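Local coordinates for proteasome chaperone 4 (Saccharomyces cerevisiae, PDB 2Z5B), which pairs with IRC25 as a heterodimeric chaperone that binds proteasome precursors and facilitates formation of the alpha-ring during assembly of the 20S proteasome, at residues S58-R70 against N82-I96. Sequence-based numbering, arbitrary orientation.
Sequences SLSCYYYAIPLMR and NVVGIPLLDTKDDRI
Strands 58-67 and 83-87 pair antiparallel at one margin of the mixed sheet, 83-87 being an outermost strand within the chain, and a classic beta bulge breaks their register where L88 and L89 both face Y62. Regular pairing runs from P67 with V83 to Y63 with P87, the hydrogen-bonded pairs being I66 with V84 and Y64 with I86, where Y64 N donates to I86 O at 2.9 Å. At the bulge, Y62 O accepts two backbone donors: L88 N at 2.7 Å, and L89 N, which lies in the carbonyl plane on a lone pair. The extra residue lets L88 turn toward strand 58-67, its CD1 lying 3.7 Å from Y64 CB while its CB meets CD2 of the Y62 ring. L89 CB packs on Y62 CB, and L89 CD2 reaches L59 CD2 at 3.7 Å.

On the face bearing Y63, A65 and P67, the Y63 ring lies flat against the neighbouring backbone: I86 C sits 3.5 Å above the plane of the ring, over its centre, P87 N is displaced toward the rim, and P87 CD approaches Y63 OH at 3.5 Å. A chi1 of -145°, well short of fully anti, swings the ring over the I86-P87 peptide. Replacing Y63 with an alanine would probably uncover this peptide and leave the proline ring without its aromatic neighbour. Further along, A65 CB touches V83 CG1 beside G85. Beyond the bulge, I96 CG2 packs 3.7 Å from S60 CB, bringing the start of helix 94-111 against strand 58-67.

That helix also covers Y63 and V83 through R101 and S108, while strand 115-121 borders 58-67 on its other edge. On the opposite face, Y62 and Y64 pack against L142 and L101 of the partner chain YLR021W, placing the bulge at the heterodimer interface.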
loop_
_atom_site.group_PDB
_atom_site.type_symbol
_atom_site.label_atom_id
_atom_site.label_comp_id
_atom_site.label_asym_id
_atom_site.label_seq_id
_atom_site.Cartn_x
_atom_site.Cartn_y
_atom_site.Cartn_z
ATOM N N SER A 58 2.027 3.323 -13.349
ATOM C CA SER A 58 0.688 3.370 -12.780
ATOM C C SER A 58 0.476 2.209 -11.834
ATOM O O SER A 58 0.966 1.114 -12.084
ATOM C CB SER A 58 -0.374 3.283 -13.881
ATOM O OG SER A 58 -0.298 4.387 -14.754
ATOM N N LEU A 59 -0.266 2.448 -10.754
ATOM C CA LEU A 59 -0.724 1.353 -9.901
ATOM C C LEU A 59 -1.965 0.784 -10.590
ATOM O O LEU A 59 -3.029 1.387 -10.534
ATOM C CB LEU A 59 -1.049 1.850 -8.488
ATOM C CG LEU A 59 -1.241 0.779 -7.397
ATOM C CD1 LEU A 59 -1.346 1.369 -5.996
ATOM C CD2 LEU A 59 -2.437 -0.089 -7.663
ATOM N N SER A 60 -1.815 -0.346 -11.275
ATOM C CA SER A 60 -2.891 -0.833 -12.147
ATOM C C SER A 60 -3.902 -1.657 -11.382
ATOM O O SER A 60 -5.108 -1.582 -11.645
ATOM C CB SER A 60 -2.322 -1.635 -13.323
ATOM O OG SER A 60 -1.650 -0.780 -14.220
ATOM N N CYS A 61 -3.410 -2.431 -10.429
ATOM C CA CYS A 61 -4.274 -3.291 -9.619
ATOM C C CYS A 61 -3.614 -3.546 -8.267
ATOM O O CYS A 61 -2.401 -3.666 -8.211
ATOM C CB CYS A 61 -4.502 -4.615 -10.361
ATOM S SG CYS A 61 -5.657 -5.743 -9.546
ATOM N N TYR A 62 -4.420 -3.596 -7.197
ATOM C CA TYR A 62 -3.967 -3.871 -5.819
ATOM C C TYR A 62 -4.825 -5.023 -5.358
ATOM O O TYR A 62 -6.054 -4.871 -5.265
ATOM C CB TYR A 62 -4.238 -2.668 -4.904
ATOM C CG TYR A 62 -3.532 -2.671 -3.555
ATOM C CD1 TYR A 62 -2.276 -3.293 -3.380
ATOM C CD2 TYR A 62 -4.088 -2.010 -2.463
ATOM C CE1 TYR A 62 -1.634 -3.259 -2.148
ATOM C CE2 TYR A 62 -3.443 -1.975 -1.232
ATOM C CZ TYR A 62 -2.210 -2.583 -1.085
ATOM O OH TYR A 62 -1.565 -2.565 0.145
ATOM N N TYR A 63 -4.202 -6.171 -5.118
ATOM C CA TYR A 63 -4.934 -7.402 -4.820
ATOM C C TYR A 63 -4.550 -7.937 -3.455
ATOM O O TYR A 63 -3.381 -7.924 -3.117
ATOM C CB TYR A 63 -4.625 -8.474 -5.866
ATOM C CG TYR A 63 -5.830 -9.341 -6.167
ATOM C CD1 TYR A 63 -6.149 -10.443 -5.371
ATOM C CD2 TYR A 63 -6.653 -9.048 -7.240
ATOM C CE1 TYR A 63 -7.294 -11.222 -5.650
ATOM C CE2 TYR A 63 -7.765 -9.826 -7.537
ATOM C CZ TYR A 63 -8.082 -10.901 -6.734
ATOM O OH TYR A 63 -9.198 -11.653 -7.045
ATOM N N TYR A 64 -5.531 -8.434 -2.695
ATOM C CA TYR A 64 -5.308 -8.992 -1.370
ATOM C C TYR A 64 -5.698 -10.466 -1.300
ATOM O O TYR A 64 -6.747 -10.836 -1.826
ATOM C CB TYR A 64 -6.157 -8.207 -0.363
ATOM C CG TYR A 64 -6.076 -8.705 1.064
ATOM C CD1 TYR A 64 -4.901 -8.585 1.793
ATOM C CD2 TYR A 64 -7.195 -9.266 1.703
ATOM C CE1 TYR A 64 -4.811 -9.029 3.103
ATOM C CE2 TYR A 64 -7.102 -9.719 3.034
ATOM C CZ TYR A 64 -5.908 -9.568 3.720
ATOM O OH TYR A 64 -5.775 -10.008 5.020
ATOM N N ALA A 65 -4.875 -11.292 -0.636
ATOM C CA ALA A 65 -5.256 -12.674 -0.299
ATOM C C ALA A 65 -4.784 -13.084 1.090
ATOM O O ALA A 65 -3.813 -12.541 1.613
ATOM C CB ALA A 65 -4.741 -13.659 -1.333
ATOM N N ILE A 66 -5.477 -14.056 1.678
ATOM C CA ILE A 66 -5.186 -14.532 3.016
ATOM C C ILE A 66 -5.712 -15.980 3.125
ATOM O O ILE A 66 -6.740 -16.304 2.517
ATOM C CB ILE A 66 -5.819 -13.562 4.100
ATOM C CG1 ILE A 66 -5.451 -13.987 5.536
ATOM C CG2 ILE A 66 -7.337 -13.416 3.911
ATOM C CD1 ILE A 66 -5.796 -12.959 6.615
ATOM N N PRO A 67 -4.987 -16.861 3.853
ATOM C CA PRO A 67 -5.524 -18.202 4.090
ATOM C C PRO A 67 -6.840 -18.088 4.855
ATOM O O PRO A 67 -6.924 -17.312 5.805
ATOM C CB PRO A 67 -4.448 -18.870 4.952
ATOM C CG PRO A 67 -3.185 -18.063 4.703
ATOM C CD PRO A 67 -3.671 -16.670 4.494
ATOM N N LEU A 68 -7.864 -18.825 4.421
ATOM C CA LEU A 68 -9.184 -18.749 5.065
ATOM C C LEU A 68 -9.196 -19.443 6.435
ATOM O O LEU A 68 -9.794 -18.933 7.378
ATOM C CB LEU A 68 -10.281 -19.320 4.147
ATOM C CG LEU A 68 -11.807 -19.106 4.317
ATOM C CD1 LEU A 68 -12.362 -19.491 5.694
ATOM C CD2 LEU A 68 -12.271 -17.697 3.965
ATOM N N MET A 69 -8.515 -20.581 6.550
ATOM C CA MET A 69 -8.623 -21.436 7.746
ATOM C C MET A 69 -7.380 -21.457 8.648
ATOM O O MET A 69 -6.661 -20.463 8.754
ATOM C CB MET A 69 -9.028 -22.865 7.348
ATOM C CG MET A 69 -10.435 -22.975 6.755
ATOM S SD MET A 69 -10.684 -24.436 5.714
ATOM C CE MET A 69 -9.159 -24.437 4.753
ATOM N N ARG A 70 -7.151 -22.603 9.293
ATOM C CA ARG A 70 -6.067 -22.828 10.266
ATOM C C ARG A 70 -6.429 -22.299 11.651
ATOM O O ARG A 70 -6.916 -23.046 12.506
ATOM C CB ARG A 70 -4.713 -22.266 9.804
ATOM C CG ARG A 70 -4.134 -22.913 8.548
ATOM C CD ARG A 70 -4.149 -21.944 7.369
ATOM N NE ARG A 70 -3.762 -22.597 6.121
ATOM C CZ ARG A 70 -4.582 -22.840 5.100
ATOM N NH1 ARG A 70 -5.863 -22.474 5.142
ATOM N NH2 ARG A 70 -4.110 -23.449 4.022
ATOM N N ASN A 82 -7.369 -23.540 1.594
ATOM C CA ASN A 82 -8.212 -22.449 1.114
ATOM C C ASN A 82 -7.626 -21.064 1.411
ATOM O O ASN A 82 -7.484 -20.673 2.570
ATOM C CB ASN A 82 -9.648 -22.543 1.647
ATOM C CG ASN A 82 -10.632 -21.720 0.816
ATOM O OD1 ASN A 82 -10.533 -21.673 -0.408
ATOM N ND2 ASN A 82 -11.577 -21.065 1.480
ATOM N N VAL A 83 -7.269 -20.352 0.343
ATOM C CA VAL A 83 -6.915 -18.938 0.402
ATOM C C VAL A 83 -8.049 -18.149 -0.264
ATOM O O VAL A 83 -8.515 -18.513 -1.342
ATOM C CB VAL A 83 -5.522 -18.680 -0.277
ATOM C CG1 VAL A 83 -5.380 -17.252 -0.789
ATOM C CG2 VAL A 83 -4.386 -19.012 0.690
ATOM N N VAL A 84 -8.519 -17.096 0.397
ATOM C CA VAL A 84 -9.539 -16.212 -0.168
ATOM C C VAL A 84 -8.886 -14.901 -0.612
ATOM O O VAL A 84 -7.993 -14.401 0.051
ATOM C CB VAL A 84 -10.691 -15.947 0.854
ATOM C CG1 VAL A 84 -10.149 -15.451 2.193
ATOM C CG2 VAL A 84 -11.723 -14.979 0.302
ATOM N N GLY A 85 -9.333 -14.353 -1.734
ATOM C CA GLY A 85 -8.725 -13.139 -2.253
ATOM C C GLY A 85 -9.721 -12.216 -2.901
ATOM O O GLY A 85 -10.788 -12.649 -3.359
ATOM N N ILE A 86 -9.373 -10.937 -2.934
ATOM C CA ILE A 86 -10.202 -9.921 -3.553
ATOM C C ILE A 86 -9.363 -8.748 -4.069
ATOM O O ILE A 86 -8.348 -8.390 -3.454
ATOM C CB ILE A 86 -11.328 -9.432 -2.572
ATOM C CG1 ILE A 86 -12.552 -8.926 -3.346
ATOM C CG2 ILE A 86 -10.813 -8.387 -1.560
ATOM C CD1 ILE A 86 -13.890 -9.203 -2.647
ATOM N N PRO A 87 -9.788 -8.148 -5.201
ATOM C CA PRO A 87 -9.183 -6.892 -5.626
ATOM C C PRO A 87 -9.504 -5.761 -4.657
ATOM O O PRO A 87 -10.675 -5.521 -4.321
ATOM C CB PRO A 87 -9.827 -6.615 -6.993
ATOM C CG PRO A 87 -11.028 -7.478 -7.074
ATOM C CD PRO A 87 -10.820 -8.631 -6.145
ATOM N N LEU A 88 -8.466 -5.083 -4.184
ATOM C CA LEU A 88 -8.663 -3.885 -3.365
ATOM C C LEU A 88 -8.754 -2.647 -4.255
ATOM O O LEU A 88 -9.553 -1.752 -4.004
ATOM C CB LEU A 88 -7.550 -3.755 -2.323
ATOM C CG LEU A 88 -7.438 -4.919 -1.319
ATOM C CD1 LEU A 88 -6.453 -4.562 -0.230
ATOM C CD2 LEU A 88 -8.781 -5.279 -0.692
ATOM N N LEU A 89 -7.937 -2.590 -5.294
ATOM C CA LEU A 89 -8.148 -1.626 -6.359
ATOM C C LEU A 89 -8.235 -2.445 -7.634
ATOM O O LEU A 89 -7.230 -2.990 -8.089
ATOM C CB LEU A 89 -6.993 -0.611 -6.453
ATOM C CG LEU A 89 -7.157 0.481 -7.532
ATOM C CD1 LEU A 89 -8.241 1.465 -7.149
ATOM C CD2 LEU A 89 -5.866 1.224 -7.782
ATOM N N ASP A 90 -9.443 -2.565 -8.175
ATOM C CA ASP A 90 -9.691 -3.429 -9.329
ATOM C C ASP A 90 -9.235 -2.771 -10.630
ATOM O O ASP A 90 -9.055 -1.557 -10.688
ATOM C CB ASP A 90 -11.186 -3.799 -9.387
ATOM C CG ASP A 90 -11.439 -5.146 -10.053
ATOM O OD1 ASP A 90 -10.477 -5.756 -10.574
ATOM O OD2 ASP A 90 -12.613 -5.600 -10.058
ATOM N N THR A 91 -9.001 -3.584 -11.656
ATOM C CA THR A 91 -8.765 -3.092 -13.020
ATOM C C THR A 91 -9.771 -3.745 -13.964
ATOM O O THR A 91 -10.200 -4.869 -13.727
ATOM C CB THR A 91 -7.316 -3.373 -13.535
ATOM O OG1 THR A 91 -7.216 -3.024 -14.925
ATOM C CG2 THR A 91 -6.929 -4.848 -13.373
ATOM N N LYS A 92 -10.119 -3.052 -15.045
ATOM C CA LYS A 92 -11.015 -3.622 -16.044
ATOM C C LYS A 92 -10.252 -4.574 -16.972
ATOM O O LYS A 92 -10.853 -5.442 -17.620
ATOM C CB LYS A 92 -11.712 -2.508 -16.837
ATOM C CG LYS A 92 -12.885 -1.852 -16.085
ATOM C CD LYS A 92 -13.123 -0.407 -16.547
ATOM C CE LYS A 92 -14.237 0.298 -15.746
ATOM N NZ LYS A 92 -15.614 -0.129 -16.158
ATOM N N ASP A 93 -8.924 -4.420 -17.019
ATOM C CA ASP A 93 -8.075 -5.266 -17.856
ATOM C C ASP A 93 -7.853 -6.641 -17.222
ATOM O O ASP A 93 -7.122 -6.760 -16.229
ATOM C CB ASP A 93 -6.741 -4.559 -18.103
ATOM C CG ASP A 93 -5.946 -5.182 -19.229
ATOM O OD1 ASP A 93 -6.121 -6.386 -19.493
ATOM O OD2 ASP A 93 -5.134 -4.462 -19.844
ATOM N N ASP A 94 -8.484 -7.678 -17.787
ATOM C CA ASP A 94 -8.327 -9.070 -17.304
ATOM C C ASP A 94 -6.873 -9.532 -17.242
ATOM O O ASP A 94 -6.518 -10.328 -16.383
ATOM C CB ASP A 94 -9.065 -10.077 -18.210
ATOM C CG ASP A 94 -10.566 -9.848 -18.283
ATOM O OD1 ASP A 94 -11.116 -8.989 -17.554
ATOM O OD2 ASP A 94 -11.211 -10.560 -19.092
ATOM N N ARG A 95 -6.052 -9.069 -18.190
ATOM C CA ARG A 95 -4.641 -9.478 -18.295
ATOM C C ARG A 95 -3.837 -9.021 -17.071
ATOM O O ARG A 95 -2.990 -9.756 -16.562
ATOM C CB ARG A 95 -4.003 -8.897 -19.565
ATOM C CG ARG A 95 -4.655 -9.366 -20.889
ATOM C CD ARG A 95 -4.119 -8.575 -22.083
ATOM N NE ARG A 95 -4.584 -7.190 -22.052
ATOM C CZ ARG A 95 -4.307 -6.266 -22.971
ATOM N NH1 ARG A 95 -3.557 -6.556 -24.026
ATOM N NH2 ARG A 95 -4.785 -5.039 -22.824
ATOM N N ILE A 96 -4.108 -7.799 -16.624
ATOM C CA ILE A 96 -3.528 -7.271 -15.379
ATOM C C ILE A 96 -4.160 -7.937 -14.153
ATOM O O ILE A 96 -3.434 -8.426 -13.297
ATOM C CB ILE A 96 -3.642 -5.730 -15.306
ATOM C CG1 ILE A 96 -2.861 -5.101 -16.471
ATOM C CG2 ILE A 96 -3.119 -5.211 -13.951
ATOM C CD1 ILE A 96 -3.161 -3.637 -16.723
#